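Local coordinates for protein SOXA (Paracoccus denitrificans, PDB 2C1D) that is the diheme subunit of the SoxAX cytochrome complex, which catalyses heterodisulfide formation between thiosulfate and a carrier-protein cysteine in sulfur oxidation, at residues Pro25-Asp30 with Pro160-Gly165; Met110-Asn115 with Asp240-Glu245; Ile168-Tyr173 with Cys183-Ala188. All coordinates share one frame; numbering follows the deposited sequence.

Contact 1. Residues Pro25-Asp30 with Pro160-Gly165; sequences PAFLAD and PYWEHG. With ZN (zinc ion), chain K.
Trp-162 points the rim of its indole at the flat side of the Phe-27 ring. The touching atom is Trp-162 CZ2, which sits 3.5 Å above the phenyl plane, over its centre. Its nearest approach is 3.6 Å, between Trp-162 CZ2 and Phe-27 CE1. The two planes stand at 90°, a T-shaped pair in which phenylalanine gives the face and tryptophan the edge. Phe-27 CG lies between the backbone N and the carbonyl carbon (chi1 81°), which swings the ring across the end of the indole. Trp-162 has its CG anti to the backbone N (chi1 -177°) and reaches outward from its helix. Both rings also touch Ile-154, and Phe-27 packs on Ser-250 and Arg-251 of helix 239-251. Trp-162 NE1 is hydrogen-bonded to Ser-250 OG, and the indole makes an edge-to-face pair with Tyr-247. Replacing Phe-27 by an alanine would probably leave the Trp-162 edge without its aromatic face and open a gap between loop and helix. His-164, on the same helix, faces away from the ring pair; its NE2 binds zinc at 2.1 Å, alongside Asp-240. The contact is surface packing: a T-shaped (edge-to-face) aromatic pair joins the loop after strand 16-22 to helix 159-170.

Contact 2. Residues Met110-Asn115 with Asp240-Glu245; sequences MEDYVN and DFKALE. With ZN (zinc ion), chain K; HEC (heme c), chain I.
Lys-242 and Asp-112 approach from opposite directions and form a salt bridge between helices 239-251 and 110-122. Lys-242 NZ gives a hydrogen bond to Asp-112 OD2 at 3.0 Å. The ammonium comes from above the carboxylate plane, 42° out of it. Beyond CG the lysine chain is extended, which carries its amine across to the other helix. Asp-112 OD2 has a second donor in the backbone N of Ile-109, just before its helix. The other oxygen, Asp-112 OD1, takes a hydrogen bond from a water 2.8 Å away. The same water accepts from Lys-242 NZ at 2.6 Å, so lysine and aspartate are joined both directly and through water.

Glu-111 and Glu-245 face each other without a direct bond. Glu-111 OE1 and Glu-245 OE2 are 4.6 Å apart, and two waters lie between the carboxylates. One is 2.8 Å from both Glu-111 OE2 and Glu-245 OE2. The other is 2.8 Å from Glu-111 OE1 and 2.9 Å from Glu-245 OE1. These two waters cannot serve every acceptor around them at once. The closeness of two acids would probably raise the proton affinity of one of them. A further water donates to Glu-245 OE1 and weakly accepts from Met-110 N.

Tyr-113 lies in a heme c pocket, with the heme atom CAA over one face of its ring. Its OH is hydrogen-bonded to Asp-101 OD2 and Arg-99 NE. Asp-240 shares its zinc with His-164. The contact is a polar, water-bridged helix-helix junction joining the two cytochrome c domains of SoxA.

Contact 3. Residues Ile168-Tyr173 with Cys183-Ala188; sequences IYYTRY and CHEDNA. With HEC (heme c), chain J.
Tyr-170 and Glu-185 meet at about a right angle, phenol end against carboxylate. Tyr-170 OH gives its proton to Glu-185 OE2 at 2.6 Å, a short bond. It uses the syn lone pair, on the side of the other carboxylate oxygen. The ring and carboxylate planes are 63° apart, and Glu-185 OE1 lies at the ring edge, in its plane. Glu-185 has CG anti to the backbone N (chi1 -176°) and stays extended beyond it, which carries the acid straight out to the tyrosine. A water closes the pair. It donates to Glu-185 OE1 at 2.6 Å and to Tyr-170 OH at 3.2 Å. Arg-251 of helix 239-251 joins both groups, with a salt bridge to Glu-185 and a hydrogen bond to Tyr-170.

Tyr-169 crosses His-184 at about a right angle as well, but here the touch is plain packing. Tyr-169 OH stands 3.5 Å from His-184 CB. A water 2.8 Å from Tyr-169 OH gives a weak bond to His-184 O. Tyr-169 CD2 also lies over one face of the Tyr-170 ring, offset toward the rim.

His-184 turns its NE2 to the heme iron, and its ring edge lies beside the porphyrin nitrogen NB. On the other side of the imidazole, ND1 is hydrogen-bonded to Ser-198 O. Together with the iron bond this probably fixes the rotation of the ring, and it probably strengthens its donation to iron. Cys-183, next to it, probably carries the thioether link to the same heme. Tyr-170 and Arg-251, from two helices, hold the Glu-185 carboxylate, which would probably stay ionised. The heme iron is bound by His-184 and by Cys-225, the persulfide active-site residue, so the contact bears on the histidine side of the catalytic heme.

In the fold
Contacts 1 and 2 lie at the surface, while contact 3 is partly buried beside a heme. Contacts 1 and 3 both use helix 159-170, the first at its start and the third at its end. Helix 239-251 supplies one side of contact 2 and packs against the other two. Contacts 1 and 2 meet at a shared zinc, and Ala-243 packs on Tyr-161 and Gly-165. Ile-168 touches Asp-240 and Leu-244, which ties contact 3 to contact 2. The chemistry changes with place: aromatic in contact 1, charged and water-bridged in contact 2, and a hydrogen-bonded acid beside heme ligation in contact 3.

Contact 1. Residues Pro25-Asp30 with Pro160-Gly165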
loop_
_atom_site.group_PDB
_atom_site.type_symbol
_atom_site.label_atom_id
_atom_site.label_comp_id
_atom_site.label_asym_id
_atom_site.label_seq_id
_atom_site.Cartn_x
_atom_site.Cartn_y
_atom_site.Cartn_z
ATOM N N PRO A 25 7.444 -18.031 -1.249
ATOM C CA PRO A 25 6.599 -19.225 -1.344
ATOM C C PRO A 25 6.537 -19.679 -2.808
ATOM O O PRO A 25 6.790 -18.876 -3.692
ATOM C CB PRO A 25 5.242 -18.733 -0.848
ATOM C CG PRO A 25 5.256 -17.296 -1.115
ATOM C CD PRO A 25 6.658 -16.848 -0.867
ATOM N N ALA A 26 6.226 -20.941 -3.059
ATOM C CA ALA A 26 6.359 -21.488 -4.405
ATOM C C ALA A 26 5.540 -20.688 -5.432
ATOM O O ALA A 26 6.007 -20.449 -6.531
ATOM C CB ALA A 26 5.979 -22.983 -4.432
ATOM N N PHE A 27 4.360 -20.204 -5.051
ATOM C CA PHE A 27 3.549 -19.410 -5.977
ATOM C C PHE A 27 4.161 -18.088 -6.411
ATOM O O PHE A 27 3.750 -17.519 -7.410
ATOM C CB PHE A 27 2.125 -19.224 -5.455
ATOM C CG PHE A 27 1.955 -18.132 -4.428
ATOM C CD1 PHE A 27 1.695 -16.814 -4.819
ATOM C CD2 PHE A 27 1.962 -18.437 -3.072
ATOM C CE1 PHE A 27 1.459 -15.817 -3.859
ATOM C CE2 PHE A 27 1.759 -17.448 -2.117
ATOM C CZ PHE A 27 1.492 -16.136 -2.511
ATOM N N LEU A 28 5.153 -17.607 -5.682
ATOM C CA LEU A 28 5.858 -16.397 -6.049
ATOM C C LEU A 28 7.262 -16.650 -6.620
ATOM O O LEU A 28 8.018 -15.708 -6.802
ATOM C CB LEU A 28 5.973 -15.512 -4.810
ATOM C CG LEU A 28 5.209 -14.198 -4.758
ATOM C CD1 LEU A 28 3.985 -14.159 -5.695
ATOM C CD2 LEU A 28 4.844 -13.863 -3.320
ATOM N N ALA A 29 7.619 -17.902 -6.892
ATOM C CA ALA A 29 9.010 -18.231 -7.249
ATOM C C ALA A 29 9.461 -17.636 -8.587
ATOM O O ALA A 29 10.627 -17.294 -8.740
ATOM C CB ALA A 29 9.231 -19.750 -7.232
ATOM N N ASP A 30 8.553 -17.503 -9.552
ATOM C CA ASP A 30 8.867 -16.799 -10.814
ATOM C C ASP A 30 8.800 -15.245 -10.713
ATOM O O ASP A 30 9.175 -14.526 -11.659
ATOM C CB ASP A 30 7.960 -17.308 -11.957
ATOM C CG ASP A 30 8.550 -17.022 -13.367
ATOM O OD1 ASP A 30 9.790 -16.820 -13.499
ATOM O OD2 ASP A 30 7.834 -16.963 -14.408
ATOM N N PRO A 160 -10.488 -20.470 -2.756
ATOM C CA PRO A 160 -11.353 -19.502 -3.445
ATOM C C PRO A 160 -11.227 -18.103 -2.875
ATOM O O PRO A 160 -11.233 -17.152 -3.644
ATOM C CB PRO A 160 -12.756 -20.041 -3.198
ATOM C CG PRO A 160 -12.550 -21.473 -2.782
ATOM C CD PRO A 160 -11.270 -21.473 -2.019
ATOM N N TYR A 161 -11.123 -18.001 -1.555
ATOM C CA TYR A 161 -10.839 -16.736 -0.883
ATOM C C TYR A 161 -9.510 -16.152 -1.363
ATOM O O TYR A 161 -9.428 -14.984 -1.705
ATOM C CB TYR A 161 -10.791 -16.939 0.620
ATOM C CG TYR A 161 -12.094 -17.371 1.241
ATOM C CD1 TYR A 161 -12.336 -18.722 1.553
ATOM C CD2 TYR A 161 -13.065 -16.440 1.566
ATOM C CE1 TYR A 161 -13.510 -19.115 2.145
ATOM C CE2 TYR A 161 -14.245 -16.816 2.151
ATOM C CZ TYR A 161 -14.469 -18.160 2.449
ATOM O OH TYR A 161 -15.645 -18.510 3.043
ATOM N N TRP A 162 -8.486 -16.995 -1.434
ATOM C CA TRP A 162 -7.137 -16.571 -1.799
ATOM C C TRP A 162 -7.129 -16.060 -3.234
ATOM O O TRP A 162 -6.534 -15.020 -3.552
ATOM C CB TRP A 162 -6.193 -17.769 -1.618
ATOM C CG TRP A 162 -4.756 -17.536 -1.868
ATOM C CD1 TRP A 162 -3.823 -17.112 -0.968
ATOM C CD2 TRP A 162 -4.045 -17.788 -3.091
ATOM N NE1 TRP A 162 -2.591 -17.063 -1.565
ATOM C CE2 TRP A 162 -2.697 -17.471 -2.864
ATOM C CE3 TRP A 162 -4.424 -18.229 -4.362
ATOM C CZ2 TRP A 162 -1.729 -17.565 -3.853
ATOM C CZ3 TRP A 162 -3.470 -18.351 -5.342
ATOM C CH2 TRP A 162 -2.125 -18.021 -5.084
ATOM N N GLU A 163 -7.789 -16.800 -4.106
ATOM C CA GLU A 163 -7.950 -16.400 -5.503
ATOM C C GLU A 163 -8.683 -15.060 -5.641
ATOM O O GLU A 163 -8.348 -14.257 -6.488
ATOM C CB GLU A 163 -8.737 -17.471 -6.290
ATOM C CG GLU A 163 -7.955 -18.724 -6.663
ATOM C CD GLU A 163 -6.796 -18.495 -7.621
ATOM O OE1 GLU A 163 -6.725 -17.469 -8.350
ATOM O OE2 GLU A 163 -5.918 -19.382 -7.644
ATOM N N HIS A 164 -9.680 -14.834 -4.810
ATOM C CA HIS A 164 -10.432 -13.575 -4.837
ATOM C C HIS A 164 -9.488 -12.430 -4.437
ATOM O O HIS A 164 -9.541 -11.370 -5.031
ATOM C CB HIS A 164 -11.649 -13.656 -3.907
ATOM C CG HIS A 164 -12.763 -12.734 -4.285
ATOM N ND1 HIS A 164 -13.508 -12.901 -5.432
ATOM C CD2 HIS A 164 -13.262 -11.644 -3.667
ATOM C CE1 HIS A 164 -14.416 -11.943 -5.508
ATOM N NE2 HIS A 164 -14.287 -11.167 -4.448
ATOM N N GLY A 165 -8.612 -12.664 -3.447
ATOM C CA GLY A 165 -7.643 -11.667 -3.033
ATOM C C GLY A 165 -6.583 -11.439 -4.100
ATOM O O GLY A 165 -6.165 -10.305 -4.347
HETATM ZN ZN ZN K . -15.516 -9.515 -4.168
#

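Contact 2. Residues Met110-Asn115 with Asp240-Glu245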
loop_
_atom_site.group_PDB
_atom_site.type_symbol
_atom_site.label_atom_id
_atom_site.label_comp_id
_atom_site.label_asym_id
_atom_site.label_seq_id
_atom_site.Cartn_x
_atom_site.Cartn_y
_atom_site.Cartn_z
ATOM N N MET A 110 -8.210 -11.430 12.220
ATOM C CA MET A 110 -8.087 -11.461 13.656
ATOM C C MET A 110 -9.192 -10.658 14.283
ATOM O O MET A 110 -9.733 -11.049 15.322
ATOM C CB MET A 110 -6.725 -10.939 14.101
ATOM C CG MET A 110 -6.404 -11.232 15.583
ATOM S SD MET A 110 -6.184 -12.995 15.885
ATOM C CE MET A 110 -4.611 -13.208 15.181
ATOM N N GLU A 111 -9.537 -9.545 13.635
ATOM C CA GLU A 111 -10.606 -8.664 14.065
ATOM C C GLU A 111 -11.928 -9.441 14.227
ATOM O O GLU A 111 -12.710 -9.150 15.126
ATOM C CB GLU A 111 -10.800 -7.523 13.052
ATOM C CG GLU A 111 -9.698 -6.480 13.020
ATOM C CD GLU A 111 -8.589 -6.780 12.029
ATOM O OE1 GLU A 111 -8.281 -7.974 11.784
ATOM O OE2 GLU A 111 -7.990 -5.814 11.518
ATOM N N ASP A 112 -12.177 -10.418 13.358
ATOM C CA ASP A 112 -13.391 -11.219 13.484
ATOM C C ASP A 112 -13.364 -12.100 14.730
ATOM O O ASP A 112 -14.380 -12.256 15.355
ATOM C CB ASP A 112 -13.620 -12.112 12.281
ATOM C CG ASP A 112 -13.782 -11.342 11.002
ATOM O OD1 ASP A 112 -14.528 -10.324 10.972
ATOM O OD2 ASP A 112 -13.209 -11.731 9.963
ATOM N N TYR A 113 -12.235 -12.727 15.074
ATOM C CA TYR A 113 -12.216 -13.524 16.312
ATOM C C TYR A 113 -12.417 -12.637 17.528
ATOM O O TYR A 113 -13.170 -12.977 18.438
ATOM C CB TYR A 113 -10.907 -14.296 16.472
ATOM C CG TYR A 113 -10.747 -15.550 15.641
ATOM C CD1 TYR A 113 -9.574 -15.782 14.924
ATOM C CD2 TYR A 113 -11.738 -16.521 15.609
ATOM C CE1 TYR A 113 -9.407 -16.924 14.174
ATOM C CE2 TYR A 113 -11.585 -17.686 14.871
ATOM C CZ TYR A 113 -10.416 -17.882 14.151
ATOM O OH TYR A 113 -10.252 -19.031 13.430
ATOM N N VAL A 114 -11.752 -11.489 17.557
ATOM C CA VAL A 114 -11.854 -10.615 18.714
ATOM C C VAL A 114 -13.327 -10.203 18.848
ATOM O O VAL A 114 -13.904 -10.351 19.901
ATOM C CB VAL A 114 -10.913 -9.383 18.605
ATOM C CG1 VAL A 114 -11.151 -8.426 19.723
ATOM C CG2 VAL A 114 -9.429 -9.836 18.596
ATOM N N ASN A 115 -13.951 -9.760 17.769
ATOM C CA ASN A 115 -15.348 -9.321 17.879
ATOM C C ASN A 115 -16.373 -10.442 18.155
ATOM O O ASN A 115 -17.467 -10.177 18.713
ATOM C CB ASN A 115 -15.772 -8.485 16.666
ATOM C CG ASN A 115 -15.593 -7.001 16.906
ATOM O OD1 ASN A 115 -15.599 -6.541 18.062
ATOM N ND2 ASN A 115 -15.402 -6.242 15.824
ATOM N N ASP A 240 -14.039 -8.513 0.718
ATOM C CA ASP A 240 -12.981 -8.393 -0.288
ATOM C C ASP A 240 -11.610 -8.065 0.368
ATOM O O ASP A 240 -10.572 -8.567 -0.064
ATOM C CB ASP A 240 -13.359 -7.346 -1.332
ATOM C CG ASP A 240 -14.085 -7.935 -2.586
ATOM O OD1 ASP A 240 -14.977 -8.846 -2.598
ATOM O OD2 ASP A 240 -13.948 -7.481 -3.679
ATOM N N PHE A 241 -11.605 -7.236 1.411
ATOM C CA PHE A 241 -10.344 -6.906 2.109
ATOM C C PHE A 241 -9.902 -8.034 3.054
ATOM O O PHE A 241 -8.717 -8.137 3.374
ATOM C CB PHE A 241 -10.429 -5.559 2.838
ATOM C CG PHE A 241 -9.982 -4.354 2.017
ATOM C CD1 PHE A 241 -10.027 -3.100 2.582
ATOM C CD2 PHE A 241 -9.539 -4.464 0.681
ATOM C CE1 PHE A 241 -9.635 -1.983 1.879
ATOM C CE2 PHE A 241 -9.147 -3.330 -0.033
ATOM C CZ PHE A 241 -9.179 -2.114 0.557
ATOM N N LYS A 242 -10.837 -8.875 3.503
ATOM C CA LYS A 242 -10.479 -10.090 4.249
ATOM C C LYS A 242 -9.779 -11.047 3.308
ATOM O O LYS A 242 -8.736 -11.627 3.642
ATOM C CB LYS A 242 -11.710 -10.793 4.811
ATOM C CG LYS A 242 -12.402 -10.111 5.943
ATOM C CD LYS A 242 -13.364 -11.080 6.581
ATOM C CE LYS A 242 -14.466 -10.388 7.349
ATOM N NZ LYS A 242 -15.357 -11.508 7.920
ATOM N N ALA A 243 -10.324 -11.190 2.104
ATOM C CA ALA A 243 -9.668 -11.980 1.067
ATOM C C ALA A 243 -8.297 -11.433 0.666
ATOM O O ALA A 243 -7.345 -12.187 0.509
ATOM C CB ALA A 243 -10.566 -12.125 -0.168
ATOM N N LEU A 244 -8.182 -10.122 0.537
ATOM C CA LEU A 244 -6.917 -9.480 0.238
ATOM C C LEU A 244 -5.917 -9.731 1.368
ATOM O O LEU A 244 -4.768 -9.988 1.103
ATOM C CB LEU A 244 -7.128 -7.960 0.058
ATOM C CG LEU A 244 -5.938 -7.114 -0.350
ATOM C CD1 LEU A 244 -5.304 -7.621 -1.655
ATOM C CD2 LEU A 244 -6.360 -5.631 -0.485
ATOM N N GLU A 245 -6.357 -9.633 2.622
ATOM C CA GLU A 245 -5.456 -9.878 3.754
ATOM C C GLU A 245 -4.917 -11.315 3.746
ATOM O O GLU A 245 -3.747 -11.555 4.079
ATOM C CB GLU A 245 -6.105 -9.539 5.126
ATOM C CG GLU A 245 -5.107 -9.651 6.273
ATOM C CD GLU A 245 -5.591 -9.124 7.616
ATOM O OE1 GLU A 245 -5.208 -9.709 8.662
ATOM O OE2 GLU A 245 -6.321 -8.127 7.647
HETATM ZN ZN ZN K . -15.516 -9.515 -4.168
HETATM FE FE HEC I . -12.298 -15.558 23.237
HETATM C CHA HEC I . -11.944 -17.894 20.653
HETATM C CHB HEC I . -9.935 -13.654 21.832
HETATM C CHC HEC I . -12.945 -13.213 25.589
HETATM C CHD HEC I . -14.119 -17.872 25.010
HETATM N NA HEC I . -11.151 -15.767 21.572
HETATM C C1A HEC I . -11.137 -16.786 20.651
HETATM C C2A HEC I . -10.166 -16.470 19.646
HETATM C C3A HEC I . -9.615 -15.296 19.975
HETATM C C4A HEC I . -10.243 -14.813 21.182
HETATM C CMA HEC I . -8.531 -14.533 19.205
HETATM C CAA HEC I . -9.851 -17.363 18.429
HETATM C CBA HEC I . -9.082 -18.566 18.939
HETATM C CGA HEC I . -8.876 -19.657 17.899
HETATM O O1A HEC I . -9.650 -19.772 16.922
HETATM O O2A HEC I . -7.895 -20.420 18.114
HETATM N NB HEC I . -11.539 -13.756 23.659
HETATM C C1B HEC I . -10.619 -13.094 22.880
HETATM C C2B HEC I . -10.547 -11.721 23.360
HETATM C C3B HEC I . -11.373 -11.598 24.406
HETATM C C4B HEC I . -12.017 -12.888 24.616
HETATM C CMB HEC I . -9.598 -10.644 22.793
HETATM C CAB HEC I . -11.627 -10.304 25.246
HETATM C CBB HEC I . -11.999 -9.250 24.455
HETATM N NC HEC I . -13.339 -15.576 25.010
HETATM C C1C HEC I . -13.546 -14.453 25.778
HETATM C C2C HEC I . -14.389 -14.842 26.893
HETATM C C3C HEC I . -14.823 -16.108 26.676
HETATM C C4C HEC I . -14.087 -16.607 25.526
HETATM C CMC HEC I . -14.982 -13.824 27.894
HETATM C CAC HEC I . -15.788 -16.968 27.561
HETATM C CBC HEC I . -16.997 -16.468 27.900
HETATM N ND HEC I . -12.919 -17.570 22.870
HETATM C C1D HEC I . -13.725 -18.282 23.755
HETATM C C2D HEC I . -14.119 -19.532 23.136
HETATM C C3D HEC I . -13.465 -19.534 21.765
HETATM C C4D HEC I . -12.729 -18.282 21.693
HETATM C CMD HEC I . -15.014 -20.650 23.703
HETATM C CAD HEC I . -13.554 -20.625 20.686
HETATM C CBD HEC I . -12.465 -21.629 20.913
HETATM C CGD HEC I . -12.415 -22.655 19.784
HETATM O O1D HEC I . -11.986 -23.818 20.049
HETATM O O2D HEC I . -12.780 -22.296 18.643
HETATM O O HOH W 1 -5.844 -11.844 10.406
HETATM O O HOH W 2 -5.945 -6.179 9.681
HETATM O O HOH W 3 -5.672 -8.803 11.359
HETATM O O HOH W 4 -16.937 -10.206 9.464
#

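Contact 3. Residues Ile168-Tyr173 with Cys183-Ala188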
loop_
_atom_site.group_PDB
_atom_site.type_symbol
_atom_site.label_atom_id
_atom_site.label_comp_id
_atom_site.label_asym_id
_atom_site.label_seq_id
_atom_site.Cartn_x
_atom_site.Cartn_y
_atom_site.Cartn_z
ATOM N N ILE A 168 -7.814 -8.977 -6.721
ATOM C CA ILE A 168 -7.766 -7.606 -6.199
ATOM C C ILE A 168 -6.335 -7.086 -6.300
ATOM O O ILE A 168 -6.127 -5.983 -6.783
ATOM C CB ILE A 168 -8.304 -7.560 -4.717
ATOM C CG1 ILE A 168 -9.775 -7.964 -4.701
ATOM C CG2 ILE A 168 -8.085 -6.176 -4.044
ATOM C CD1 ILE A 168 -10.369 -8.168 -3.321
ATOM N N TYR A 169 -5.355 -7.910 -5.893
ATOM C CA TYR A 169 -3.940 -7.522 -5.839
ATOM C C TYR A 169 -3.416 -7.016 -7.178
ATOM O O TYR A 169 -2.619 -6.070 -7.221
ATOM C CB TYR A 169 -3.039 -8.694 -5.363
ATOM C CG TYR A 169 -1.696 -8.210 -4.847
ATOM C CD1 TYR A 169 -1.573 -7.752 -3.558
ATOM C CD2 TYR A 169 -0.568 -8.176 -5.666
ATOM C CE1 TYR A 169 -0.382 -7.269 -3.069
ATOM C CE2 TYR A 169 0.658 -7.682 -5.184
ATOM C CZ TYR A 169 0.732 -7.214 -3.875
ATOM O OH TYR A 169 1.912 -6.722 -3.351
ATOM N N TYR A 170 -3.897 -7.635 -8.255
ATOM C CA TYR A 170 -3.470 -7.316 -9.614
ATOM C C TYR A 170 -4.455 -6.429 -10.394
ATOM O O TYR A 170 -4.212 -6.122 -11.541
ATOM C CB TYR A 170 -3.222 -8.626 -10.370
ATOM C CG TYR A 170 -1.992 -9.322 -9.849
ATOM C CD1 TYR A 170 -2.077 -10.279 -8.855
ATOM C CD2 TYR A 170 -0.741 -8.976 -10.324
ATOM C CE1 TYR A 170 -0.928 -10.903 -8.360
ATOM C CE2 TYR A 170 0.403 -9.569 -9.832
ATOM C CZ TYR A 170 0.306 -10.530 -8.851
ATOM O OH TYR A 170 1.455 -11.115 -8.391
ATOM N N THR A 171 -5.546 -6.004 -9.770
ATOM C CA THR A 171 -6.513 -5.110 -10.441
ATOM C C THR A 171 -6.035 -3.685 -10.380
ATOM O O THR A 171 -5.627 -3.201 -9.324
ATOM C CB THR A 171 -7.903 -5.245 -9.812
ATOM O OG1 THR A 171 -8.414 -6.541 -10.096
ATOM C CG2 THR A 171 -8.943 -4.299 -10.490
ATOM N N ARG A 172 -6.082 -2.997 -11.515
ATOM C CA ARG A 172 -5.506 -1.668 -11.587
ATOM C C ARG A 172 -6.623 -0.689 -11.344
ATOM O O ARG A 172 -7.404 -0.397 -12.248
ATOM C CB ARG A 172 -4.842 -1.441 -12.933
ATOM C CG ARG A 172 -3.637 -2.351 -13.137
ATOM C CD ARG A 172 -2.960 -2.191 -14.450
ATOM N NE ARG A 172 -2.298 -0.896 -14.509
ATOM C CZ ARG A 172 -1.325 -0.583 -15.321
ATOM N NH1 ARG A 172 -0.833 -1.481 -16.186
ATOM N NH2 ARG A 172 -0.817 0.641 -15.262
ATOM N N TYR A 173 -6.733 -0.250 -10.098
ATOM C CA TYR A 173 -7.811 0.615 -9.658
ATOM C C TYR A 173 -7.646 2.114 -9.953
ATOM O O TYR A 173 -6.538 2.639 -10.144
ATOM C CB TYR A 173 -8.024 0.435 -8.162
ATOM C CG TYR A 173 -8.523 -0.948 -7.769
ATOM C CD1 TYR A 173 -7.716 -1.837 -7.043
ATOM C CD2 TYR A 173 -9.806 -1.369 -8.114
ATOM C CE1 TYR A 173 -8.182 -3.081 -6.674
ATOM C CE2 TYR A 173 -10.277 -2.622 -7.758
ATOM C CZ TYR A 173 -9.464 -3.481 -7.053
ATOM O OH TYR A 173 -9.968 -4.720 -6.702
ATOM N N CYS A 183 3.144 -1.164 -7.876
ATOM C CA CYS A 183 4.065 -0.533 -6.948
ATOM C C CYS A 183 4.956 -1.513 -6.179
ATOM O O CYS A 183 6.187 -1.371 -6.196
ATOM C CB CYS A 183 3.289 0.342 -5.984
ATOM S SG CYS A 183 2.567 1.742 -6.851
ATOM N N HIS A 184 4.340 -2.516 -5.559
ATOM C CA HIS A 184 5.021 -3.436 -4.646
ATOM C C HIS A 184 5.706 -4.636 -5.296
ATOM O O HIS A 184 6.583 -5.244 -4.683
ATOM C CB HIS A 184 4.055 -3.906 -3.590
ATOM C CG HIS A 184 3.625 -2.788 -2.706
ATOM N ND1 HIS A 184 4.537 -1.944 -2.117
ATOM C CD2 HIS A 184 2.403 -2.339 -2.348
ATOM C CE1 HIS A 184 3.891 -1.026 -1.422
ATOM N NE2 HIS A 184 2.595 -1.230 -1.563
ATOM N N GLU A 185 5.315 -4.959 -6.522
ATOM C CA GLU A 185 5.953 -6.055 -7.250
ATOM C C GLU A 185 6.890 -5.489 -8.331
ATOM O O GLU A 185 8.104 -5.756 -8.320
ATOM C CB GLU A 185 4.880 -7.001 -7.803
ATOM C CG GLU A 185 5.403 -8.250 -8.500
ATOM C CD GLU A 185 4.284 -9.197 -8.898
ATOM O OE1 GLU A 185 4.128 -9.436 -10.113
ATOM O OE2 GLU A 185 3.544 -9.691 -8.015
ATOM N N ASP A 186 6.360 -4.646 -9.223
ATOM C CA ASP A 186 7.165 -4.132 -10.339
ATOM C C ASP A 186 8.206 -3.143 -9.895
ATOM O O ASP A 186 9.209 -2.974 -10.577
ATOM C CB ASP A 186 6.286 -3.437 -11.390
ATOM C CG ASP A 186 5.350 -4.385 -12.091
ATOM O OD1 ASP A 186 5.518 -5.632 -11.973
ATOM O OD2 ASP A 186 4.394 -3.963 -12.771
ATOM N N ASN A 187 7.971 -2.456 -8.778
ATOM C CA ASN A 187 8.819 -1.336 -8.405
ATOM C C ASN A 187 9.424 -1.373 -6.995
ATOM O O ASN A 187 9.913 -0.355 -6.518
ATOM C CB ASN A 187 8.080 -0.014 -8.633
ATOM C CG ASN A 187 8.008 0.361 -10.087
ATOM O OD1 ASN A 187 9.017 0.742 -10.685
ATOM N ND2 ASN A 187 6.828 0.218 -10.681
ATOM N N ALA A 188 9.422 -2.539 -6.364
ATOM C CA ALA A 188 10.080 -2.732 -5.073
ATOM C C ALA A 188 11.538 -2.379 -5.233
ATOM O O ALA A 188 12.166 -2.800 -6.203
ATOM C CB ALA A 188 9.941 -4.171 -4.611
HETATM FE FE HEC J . 1.154 0.035 -0.837
HETATM C CHA HEC J . 3.103 0.614 1.910
HETATM C CHB HEC J . -0.016 -2.840 0.704
HETATM C CHC HEC J . -0.904 -0.509 -3.456
HETATM C CHD HEC J . 2.667 2.554 -2.540
HETATM N NA HEC J . 1.498 -0.940 0.992
HETATM C C1A HEC J . 2.348 -0.515 1.971
HETATM C C2A HEC J . 2.312 -1.469 3.046
HETATM C C3A HEC J . 1.430 -2.431 2.698
HETATM C C4A HEC J . 0.913 -2.113 1.397
HETATM C CMA HEC J . 1.014 -3.660 3.503
HETATM C CAA HEC J . 3.131 -1.397 4.358
HETATM C CBA HEC J . 4.350 -2.329 4.234
HETATM C CGA HEC J . 5.157 -2.358 5.527
HETATM O O1A HEC J . 6.180 -3.080 5.559
HETATM O O2A HEC J . 4.800 -1.646 6.523
HETATM N NB HEC J . -0.174 -1.371 -1.280
HETATM C C1B HEC J . -0.564 -2.452 -0.505
HETATM C C2B HEC J . -1.683 -3.081 -1.133
HETATM C C3B HEC J . -1.922 -2.458 -2.282
HETATM C C4B HEC J . -1.003 -1.358 -2.378
HETATM C CMB HEC J . -2.380 -4.336 -0.601
HETATM C CAB HEC J . -3.036 -2.800 -3.295
HETATM C CBB HEC J . -4.273 -2.698 -2.720
HETATM N NC HEC J . 0.930 0.875 -2.688
HETATM C C1C HEC J . 0.031 0.478 -3.628
HETATM C C2C HEC J . 0.148 1.341 -4.787
HETATM C C3C HEC J . 1.154 2.203 -4.543
HETATM C C4C HEC J . 1.651 1.894 -3.208
HETATM C CMC HEC J . -0.755 1.171 -6.029
HETATM C CAC HEC J . 1.797 3.356 -5.386
HETATM C CBC HEC J . 1.108 4.233 -6.130
HETATM N ND HEC J . 2.602 1.349 -0.396
HETATM C C1D HEC J . 3.081 2.334 -1.263
HETATM C C2D HEC J . 4.100 3.119 -0.595
HETATM C C3D HEC J . 4.218 2.520 0.785
HETATM C C4D HEC J . 3.263 1.435 0.818
HETATM C CMD HEC J . 4.904 4.312 -1.145
HETATM C CAD HEC J . 5.193 2.932 1.915
HETATM C CBD HEC J . 6.580 2.353 1.576
HETATM C CGD HEC J . 6.638 0.845 1.716
HETATM O O1D HEC J . 6.420 0.088 0.746
HETATM O O2D HEC J . 6.916 0.342 2.808
HETATM O O HOH W 5 4.614 -7.500 -3.806
HETATM O O HOH W 6 3.513 -11.879 -10.700
#